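Local coordinates for protein deoxycytidylate deaminase (Cyanophage S-TIM5, PDB 4P9E) that probably catalyses the zinc-dependent deamination of dCMP to dUMP, the reaction of deoxycytidylate deaminases, at residues K14-F19 and G31-K36; D87-F92 and A108-V113. One frame throughout, in Å; residues are numbered along the deposited sequence.

Interaction 1: K14-F19 and G31-K36; sequences KTAELF and GAIVVK
Thr15 opens the contact with its methyl branch: CG2 stands anti to the backbone N and meets the end of Ile33, 3.7 Å from its CD1, the two side chains crossing at about a right angle. The hydroxyl OG1 is turned back along the helix and bonded to Ala11 O, which leaves the methyl for the apolar side. Ala16 brings helix and strand closest together. Its N lies 3.7 Å from Ile33 CG1, and its CB is 4.0 Å from the same carbon, so Ile33 rests along the helix backbone as well as on a side chain. Placing CG1 beside its own N and anti to the carbonyl carbon (chi1 -78°) carries Ile33 to this spot. The carbonyl of Ala16 faces the start of the strand, where Gly31 CA makes a CA-H...O contact with Ala16 O at 3.3 Å, nearly straight at the hydrogen (163°). With no side chain on Gly31, the two backbones come to 4.6 Å between the CA atoms of Ala16 and Gly31. One turn beyond Thr15, Phe19 sets out toward the strand from its CA; Thr15 CG2 lies at the edge of its ring and in its plane, while the ring also meets His43, a nucleotide-binding residue. Thr15 packs on Leu18, and Phe19 on Thr15, of the second subunit. The axes of segments 14-19 and 31-36 make an angle of 134°; helix 6-20 lies on the Ile33 face of the sheet, whereas Ala32 points away from it and packs on strand 90-93, and strand 31-36 runs antiparallel between strands 39-45 and 90-93.

Interaction 2: D87-F92 and A108-V113; sequences DGSELF and AGVKKV
The carboxylate of Glu90 has a lysine chain on each side of its plane: Lys111 CE stands above it on one side, and Lys112 CB lies on the other, displaced outward past Glu90 OE2 and 3.8 Å from that oxygen. The setting is a beta-alpha-beta crossover, in which strands 90-93 and 112-115 run parallel and helix 99-107 joins them. A bend at chi3 (55°) swings the end of Lys111 back toward Glu90, giving a long salt bridge of 4.0 Å between Lys111 NZ and Glu90 OE2. Lys112 instead stays extended, so of these two lysines only Lys111 turns its ammonium back toward Glu90, whereas that of Lys112 goes on to Glu136 on the next strand. On the opposite face of the sheet Leu91 and Val113 lie side by side, pointing the same way, with Leu91 CB 4.0 Å from Val113 CG2, and both pack on Ile105 of the connecting helix; Leu91 also comes close to Glu72, the predicted proton donor. Before the strands begin, backbone bonds already set the register. Gly109 ends the helix in a Schellman motif, and its O receives Gly88 N at 2.8 Å from above the carbonyl plane. Lys111 N then bonds to Ser89 O, while Ser89 OG turns to Ile86 O. Inside the sheet proper, Leu91 N donates to Lys112 O at 3.0 Å.

In the fold
Interactions 1 and 2 come in series along the chain, their centres about 13 Å apart, yet they share one sheet. Strands 31-36 and 90-93 are direct neighbours in it, antiparallel and probably hydrogen-bonded from Phe92 N to Ile33 O and from Glu90 N to Val35 O. Together the contacts illustrate how an alpha/beta deaminase domain is layered: interaction 1 packs helix 6-20 against one face of the sheet, and interaction 2 pairs two parallel strands whose connecting helix 99-107 covers the other. The zinc ligands, His70, Cys98 and Cys101, lie on the side of that connecting helix, so the sheet separates helix 6-20 from the metal.

Interaction 1: K14-F19 and G31-K36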
ATOM      1  N   LYS A  14      28.254  -0.364  -2.386  1.00 37.18           N
ATOM      2  CA  LYS A  14      28.930   0.681  -1.634  1.00 41.21           C
ATOM      3  C   LYS A  14      28.017   1.382  -0.633  1.00 41.19           C
ATOM      4  O   LYS A  14      28.487   1.961   0.341  1.00 46.34           O
ATOM      5  CB  LYS A  14      29.584   1.688  -2.574  1.00 43.48           C
ATOM      6  CG  LYS A  14      30.936   1.230  -3.080  1.00 48.55           C
ATOM      7  CD  LYS A  14      31.682   2.381  -3.717  1.00 55.69           C
ATOM      8  CE  LYS A  14      32.602   1.905  -4.844  1.00 74.27           C
ATOM      9  NZ  LYS A  14      32.933   3.018  -5.797  1.00 74.18           N
ATOM     10  N   THR A  15      26.715   1.319  -0.874  1.00 36.25           N
ATOM     11  CA  THR A  15      25.749   1.948   0.004  1.00 33.70           C
ATOM     12  C   THR A  15      25.587   1.073   1.225  1.00 32.80           C
ATOM     13  O   THR A  15      25.623   1.548   2.358  1.00 29.48           O
ATOM     14  CB  THR A  15      24.396   2.132  -0.701  1.00 36.25           C
ATOM     15  OG1 THR A  15      24.561   2.999  -1.830  1.00 32.20           O
ATOM     16  CG2 THR A  15      23.352   2.736   0.253  1.00 32.50           C
ATOM     17  N   ALA A  16      25.418  -0.216   0.989  1.00 35.79           N
ATOM     18  CA  ALA A  16      25.439  -1.172   2.078  1.00 36.96           C
ATOM     19  C   ALA A  16      26.709  -0.975   2.930  1.00 40.79           C
ATOM     20  O   ALA A  16      26.654  -1.046   4.151  1.00 41.48           O
ATOM     21  CB  ALA A  16      25.356  -2.577   1.539  1.00 33.66           C
ATOM     22  N   GLU A  17      27.841  -0.707   2.280  1.00 41.97           N
ATOM     23  CA  GLU A  17      29.084  -0.413   2.987  1.00 41.99           C
ATOM     24  C   GLU A  17      29.039   0.881   3.785  1.00 45.31           C
ATOM     25  O   GLU A  17      29.561   0.939   4.898  1.00 46.13           O
ATOM     26  CB  GLU A  17      30.257  -0.351   2.023  1.00 42.46           C
ATOM     27  CG  GLU A  17      30.811  -1.699   1.661  1.00 49.21           C
ATOM     28  CD  GLU A  17      31.829  -1.614   0.540  1.00 54.17           C
ATOM     29  OE1 GLU A  17      32.017  -2.631  -0.151  1.00 48.06           O
ATOM     30  OE2 GLU A  17      32.446  -0.539   0.346  1.00 57.63           O
ATOM     31  N   LEU A  18      28.447   1.922   3.210  1.00 42.39           N
ATOM     32  CA  LEU A  18      28.220   3.179   3.925  1.00 40.73           C
ATOM     33  C   LEU A  18      27.477   2.925   5.221  1.00 44.16           C
ATOM     34  O   LEU A  18      27.767   3.527   6.256  1.00 48.58           O
ATOM     35  CB  LEU A  18      27.360   4.109   3.085  1.00 39.42           C
ATOM     36  CG  LEU A  18      27.950   5.436   2.659  1.00 48.50           C
ATOM     37  CD1 LEU A  18      29.362   5.236   2.144  1.00 52.46           C
ATOM     38  CD2 LEU A  18      27.077   6.017   1.575  1.00 48.36           C
ATOM     39  N   PHE A  19      26.506   2.027   5.169  1.00 43.27           N
ATOM     40  CA  PHE A  19      25.698   1.774   6.348  1.00 46.54           C
ATOM     41  C   PHE A  19      26.290   0.781   7.322  1.00 47.46           C
ATOM     42  O   PHE A  19      25.960   0.819   8.493  1.00 52.00           O
ATOM     43  CB  PHE A  19      24.266   1.416   5.970  1.00 43.84           C
ATOM     44  CG  PHE A  19      23.473   2.606   5.538  1.00 46.21           C
ATOM     45  CD1 PHE A  19      22.988   3.504   6.478  1.00 52.95           C
ATOM     46  CD2 PHE A  19      23.251   2.860   4.198  1.00 42.78           C
ATOM     47  CE1 PHE A  19      22.270   4.624   6.084  1.00 52.30           C
ATOM     48  CE2 PHE A  19      22.539   3.976   3.797  1.00 47.27           C
ATOM     49  CZ  PHE A  19      22.047   4.863   4.738  1.00 47.78           C
ATOM     50  N   GLY A  31      26.286  -4.141   6.651  1.00 37.47           N
ATOM     51  CA  GLY A  31      25.242  -3.303   6.103  1.00 33.18           C
ATOM     52  C   GLY A  31      24.415  -4.109   5.135  1.00 34.85           C
ATOM     53  O   GLY A  31      24.922  -5.020   4.504  1.00 37.40           O
ATOM     54  N   ALA A  32      23.133  -3.788   5.028  1.00 38.29           N
ATOM     55  CA  ALA A  32      22.278  -4.408   4.014  1.00 37.46           C
ATOM     56  C   ALA A  32      21.385  -3.362   3.342  1.00 37.70           C
ATOM     57  O   ALA A  32      21.086  -2.327   3.921  1.00 34.31           O
ATOM     58  CB  ALA A  32      21.443  -5.553   4.609  1.00 31.92           C
ATOM     59  N   ILE A  33      20.987  -3.651   2.108  1.00 41.73           N
ATOM     60  CA  ILE A  33      20.188  -2.765   1.265  1.00 38.67           C
ATOM     61  C   ILE A  33      19.194  -3.626   0.495  1.00 40.25           C
ATOM     62  O   ILE A  33      19.591  -4.594  -0.138  1.00 38.47           O
ATOM     63  CB  ILE A  33      21.088  -2.034   0.250  1.00 40.07           C
ATOM     64  CG1 ILE A  33      21.807  -0.885   0.928  1.00 44.72           C
ATOM     65  CG2 ILE A  33      20.297  -1.456  -0.874  1.00 40.02           C
ATOM     66  CD1 ILE A  33      20.883   0.207   1.354  1.00 42.80           C
ATOM     67  N   VAL A  34      17.906  -3.292   0.570  1.00 33.33           N
ATOM     68  CA  VAL A  34      16.910  -3.954  -0.270  1.00 32.20           C
ATOM     69  C   VAL A  34      16.635  -3.146  -1.538  1.00 32.20           C
ATOM     70  O   VAL A  34      16.403  -1.940  -1.489  1.00 33.12           O
ATOM     71  CB  VAL A  34      15.604  -4.293   0.497  1.00 29.55           C
ATOM     72  CG1 VAL A  34      14.540  -4.813  -0.458  1.00 27.06           C
ATOM     73  CG2 VAL A  34      15.886  -5.349   1.562  1.00 26.53           C
ATOM     74  N   VAL A  35      16.704  -3.810  -2.685  1.00 28.03           N
ATOM     75  CA  VAL A  35      16.439  -3.145  -3.952  1.00 26.61           C
ATOM     76  C   VAL A  35      15.360  -3.878  -4.731  1.00 30.00           C
ATOM     77  O   VAL A  35      15.361  -5.098  -4.813  1.00 31.30           O
ATOM     78  CB  VAL A  35      17.714  -3.009  -4.809  1.00 28.76           C
ATOM     79  CG1 VAL A  35      17.403  -2.276  -6.103  1.00 27.34           C
ATOM     80  CG2 VAL A  35      18.797  -2.280  -4.027  1.00 22.66           C
ATOM     81  N   LYS A  36      14.426  -3.124  -5.289  1.00 36.57           N
ATOM     82  CA  LYS A  36      13.378  -3.699  -6.118  1.00 33.17           C
ATOM     83  C   LYS A  36      12.922  -2.670  -7.139  1.00 34.97           C
ATOM     84  O   LYS A  36      12.773  -1.483  -6.823  1.00 32.72           O
ATOM     85  CB  LYS A  36      12.220  -4.147  -5.238  1.00 33.72           C
ATOM     86  CG  LYS A  36      11.130  -4.888  -5.940  1.00 39.12           C
ATOM     87  CD  LYS A  36      10.128  -5.349  -4.920  1.00 41.35           C
ATOM     88  CE  LYS A  36       8.873  -5.904  -5.557  1.00 43.48           C
ATOM     89  NZ  LYS A  36       7.772  -6.053  -4.549  1.00 45.55           N
TER

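Interaction 2: D87-F92 and A108-V113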
ATOM      1  N   ASP A  87       8.909  -9.309  -1.533  1.00 39.23           N
ATOM      2  CA  ASP A  87       8.893 -10.365  -2.534  1.00 40.42           C
ATOM      3  C   ASP A  87       9.401  -9.869  -3.888  1.00 42.77           C
ATOM      4  O   ASP A  87       8.931  -8.853  -4.391  1.00 41.42           O
ATOM      5  CB  ASP A  87       7.466 -10.874  -2.691  1.00 47.23           C
ATOM      6  CG  ASP A  87       7.394 -12.296  -3.233  1.00 56.90           C
ATOM      7  OD1 ASP A  87       8.452 -12.920  -3.450  1.00 57.17           O
ATOM      8  OD2 ASP A  87       6.269 -12.798  -3.431  1.00 59.65           O
ATOM      9  N   GLY A  88      10.370 -10.583  -4.464  1.00 35.21           N
ATOM     10  CA  GLY A  88      10.929 -10.230  -5.756  1.00 32.01           C
ATOM     11  C   GLY A  88      12.043  -9.202  -5.707  1.00 35.45           C
ATOM     12  O   GLY A  88      12.606  -8.828  -6.726  1.00 39.07           O
ATOM     13  N   SER A  89      12.368  -8.739  -4.514  1.00 33.94           N
ATOM     14  CA  SER A  89      13.458  -7.796  -4.355  1.00 37.81           C
ATOM     15  C   SER A  89      14.798  -8.513  -4.332  1.00 34.53           C
ATOM     16  O   SER A  89      14.861  -9.746  -4.362  1.00 35.56           O
ATOM     17  CB  SER A  89      13.301  -7.031  -3.051  1.00 36.94           C
ATOM     18  OG  SER A  89      13.537  -7.895  -1.956  1.00 31.90           O
ATOM     19  N   GLU A  90      15.862  -7.723  -4.265  1.00 33.17           N
ATOM     20  CA  GLU A  90      17.208  -8.252  -4.095  1.00 37.75           C
ATOM     21  C   GLU A  90      17.881  -7.651  -2.882  1.00 35.82           C
ATOM     22  O   GLU A  90      17.668  -6.494  -2.543  1.00 33.81           O
ATOM     23  CB  GLU A  90      18.045  -7.947  -5.313  1.00 36.22           C
ATOM     24  CG  GLU A  90      17.225  -7.941  -6.576  1.00 52.64           C
ATOM     25  CD  GLU A  90      18.059  -8.192  -7.787  1.00 49.65           C
ATOM     26  OE1 GLU A  90      18.622  -7.222  -8.333  1.00 55.04           O
ATOM     27  OE2 GLU A  90      18.159  -9.368  -8.171  1.00 44.90           O
ATOM     28  N   LEU A  91      18.708  -8.449  -2.235  1.00 34.85           N
ATOM     29  CA  LEU A  91      19.423  -8.002  -1.068  1.00 30.33           C
ATOM     30  C   LEU A  91      20.899  -7.750  -1.389  1.00 35.28           C
ATOM     31  O   LEU A  91      21.585  -8.658  -1.838  1.00 36.68           O
ATOM     32  CB  LEU A  91      19.316  -9.091  -0.024  1.00 29.65           C
ATOM     33  CG  LEU A  91      19.919  -8.755   1.325  1.00 39.01           C
ATOM     34  CD1 LEU A  91      19.226  -7.524   1.891  1.00 36.00           C
ATOM     35  CD2 LEU A  91      19.752  -9.954   2.224  1.00 37.09           C
ATOM     36  N   PHE A  92      21.388  -6.528  -1.182  1.00 31.64           N
ATOM     37  CA  PHE A  92      22.833  -6.291  -1.193  1.00 32.00           C
ATOM     38  C   PHE A  92      23.338  -6.230   0.232  1.00 32.96           C
ATOM     39  O   PHE A  92      22.978  -5.345   0.991  1.00 31.16           O
ATOM     40  CB  PHE A  92      23.209  -4.994  -1.893  1.00 30.62           C
ATOM     41  CG  PHE A  92      22.969  -5.014  -3.356  1.00 36.26           C
ATOM     42  CD1 PHE A  92      24.019  -5.184  -4.236  1.00 37.71           C
ATOM     43  CD2 PHE A  92      21.691  -4.873  -3.867  1.00 32.15           C
ATOM     44  CE1 PHE A  92      23.789  -5.205  -5.593  1.00 36.78           C
ATOM     45  CE2 PHE A  92      21.472  -4.900  -5.220  1.00 32.21           C
ATOM     46  CZ  PHE A  92      22.515  -5.066  -6.078  1.00 33.08           C
ATOM     47  N   ALA A 108      10.984 -14.913   2.482  1.00 38.56           N
ATOM     48  CA  ALA A 108      10.507 -13.574   2.143  1.00 34.75           C
ATOM     49  C   ALA A 108      10.335 -13.362   0.643  1.00 33.71           C
ATOM     50  O   ALA A 108       9.795 -12.352   0.207  1.00 35.22           O
ATOM     51  CB  ALA A 108      11.444 -12.527   2.719  1.00 33.23           C
ATOM     52  N   GLY A 109      10.801 -14.323  -0.141  1.00 29.03           N
ATOM     53  CA  GLY A 109      10.737 -14.225  -1.583  1.00 28.31           C
ATOM     54  C   GLY A 109      11.819 -13.333  -2.154  1.00 30.73           C
ATOM     55  O   GLY A 109      11.668 -12.786  -3.249  1.00 30.02           O
ATOM     56  N   VAL A 110      12.898 -13.153  -1.401  1.00 33.42           N
ATOM     57  CA  VAL A 110      14.050 -12.430  -1.911  1.00 34.34           C
ATOM     58  C   VAL A 110      14.600 -13.216  -3.096  1.00 36.98           C
ATOM     59  O   VAL A 110      14.862 -14.403  -2.999  1.00 39.84           O
ATOM     60  CB  VAL A 110      15.100 -12.208  -0.824  1.00 30.43           C
ATOM     61  CG1 VAL A 110      16.416 -11.745  -1.403  1.00 26.26           C
ATOM     62  CG2 VAL A 110      14.584 -11.188   0.177  1.00 31.36           C
ATOM     63  N   LYS A 111      14.720 -12.541  -4.230  1.00 40.31           N
ATOM     64  CA  LYS A 111      15.064 -13.175  -5.487  1.00 41.71           C
ATOM     65  C   LYS A 111      16.539 -13.592  -5.494  1.00 48.47           C
ATOM     66  O   LYS A 111      16.888 -14.722  -5.841  1.00 43.47           O
ATOM     67  CB  LYS A 111      14.768 -12.186  -6.613  1.00 42.42           C
ATOM     68  CG  LYS A 111      15.106 -12.666  -8.000  1.00 58.99           C
ATOM     69  CD  LYS A 111      14.596 -11.683  -9.043  1.00 68.80           C
ATOM     70  CE  LYS A 111      15.121 -10.266  -8.792  1.00 61.21           C
ATOM     71  NZ  LYS A 111      14.486  -9.236  -9.686  1.00 57.85           N
ATOM     72  N   LYS A 112      17.400 -12.665  -5.090  1.00 37.00           N
ATOM     73  CA  LYS A 112      18.825 -12.899  -5.112  1.00 35.19           C
ATOM     74  C   LYS A 112      19.536 -12.094  -4.021  1.00 32.92           C
ATOM     75  O   LYS A 112      19.115 -11.000  -3.672  1.00 30.75           O
ATOM     76  CB  LYS A 112      19.369 -12.538  -6.496  1.00 36.76           C
ATOM     77  CG  LYS A 112      20.873 -12.528  -6.610  1.00 35.65           C
ATOM     78  CD  LYS A 112      21.270 -12.016  -7.963  1.00 38.09           C
ATOM     79  CE  LYS A 112      22.713 -12.344  -8.306  1.00 39.92           C
ATOM     80  NZ  LYS A 112      23.032 -11.705  -9.598  1.00 42.28           N
ATOM     81  N   VAL A 113      20.608 -12.659  -3.484  1.00 32.44           N
ATOM     82  CA  VAL A 113      21.491 -11.956  -2.561  1.00 34.37           C
ATOM     83  C   VAL A 113      22.897 -11.699  -3.165  1.00 36.69           C
ATOM     84  O   VAL A 113      23.559 -12.622  -3.627  1.00 39.32           O
ATOM     85  CB  VAL A 113      21.638 -12.730  -1.217  1.00 37.34           C
ATOM     86  CG1 VAL A 113      22.608 -12.011  -0.280  1.00 38.22           C
ATOM     87  CG2 VAL A 113      20.280 -12.929  -0.541  1.00 28.38           C
TER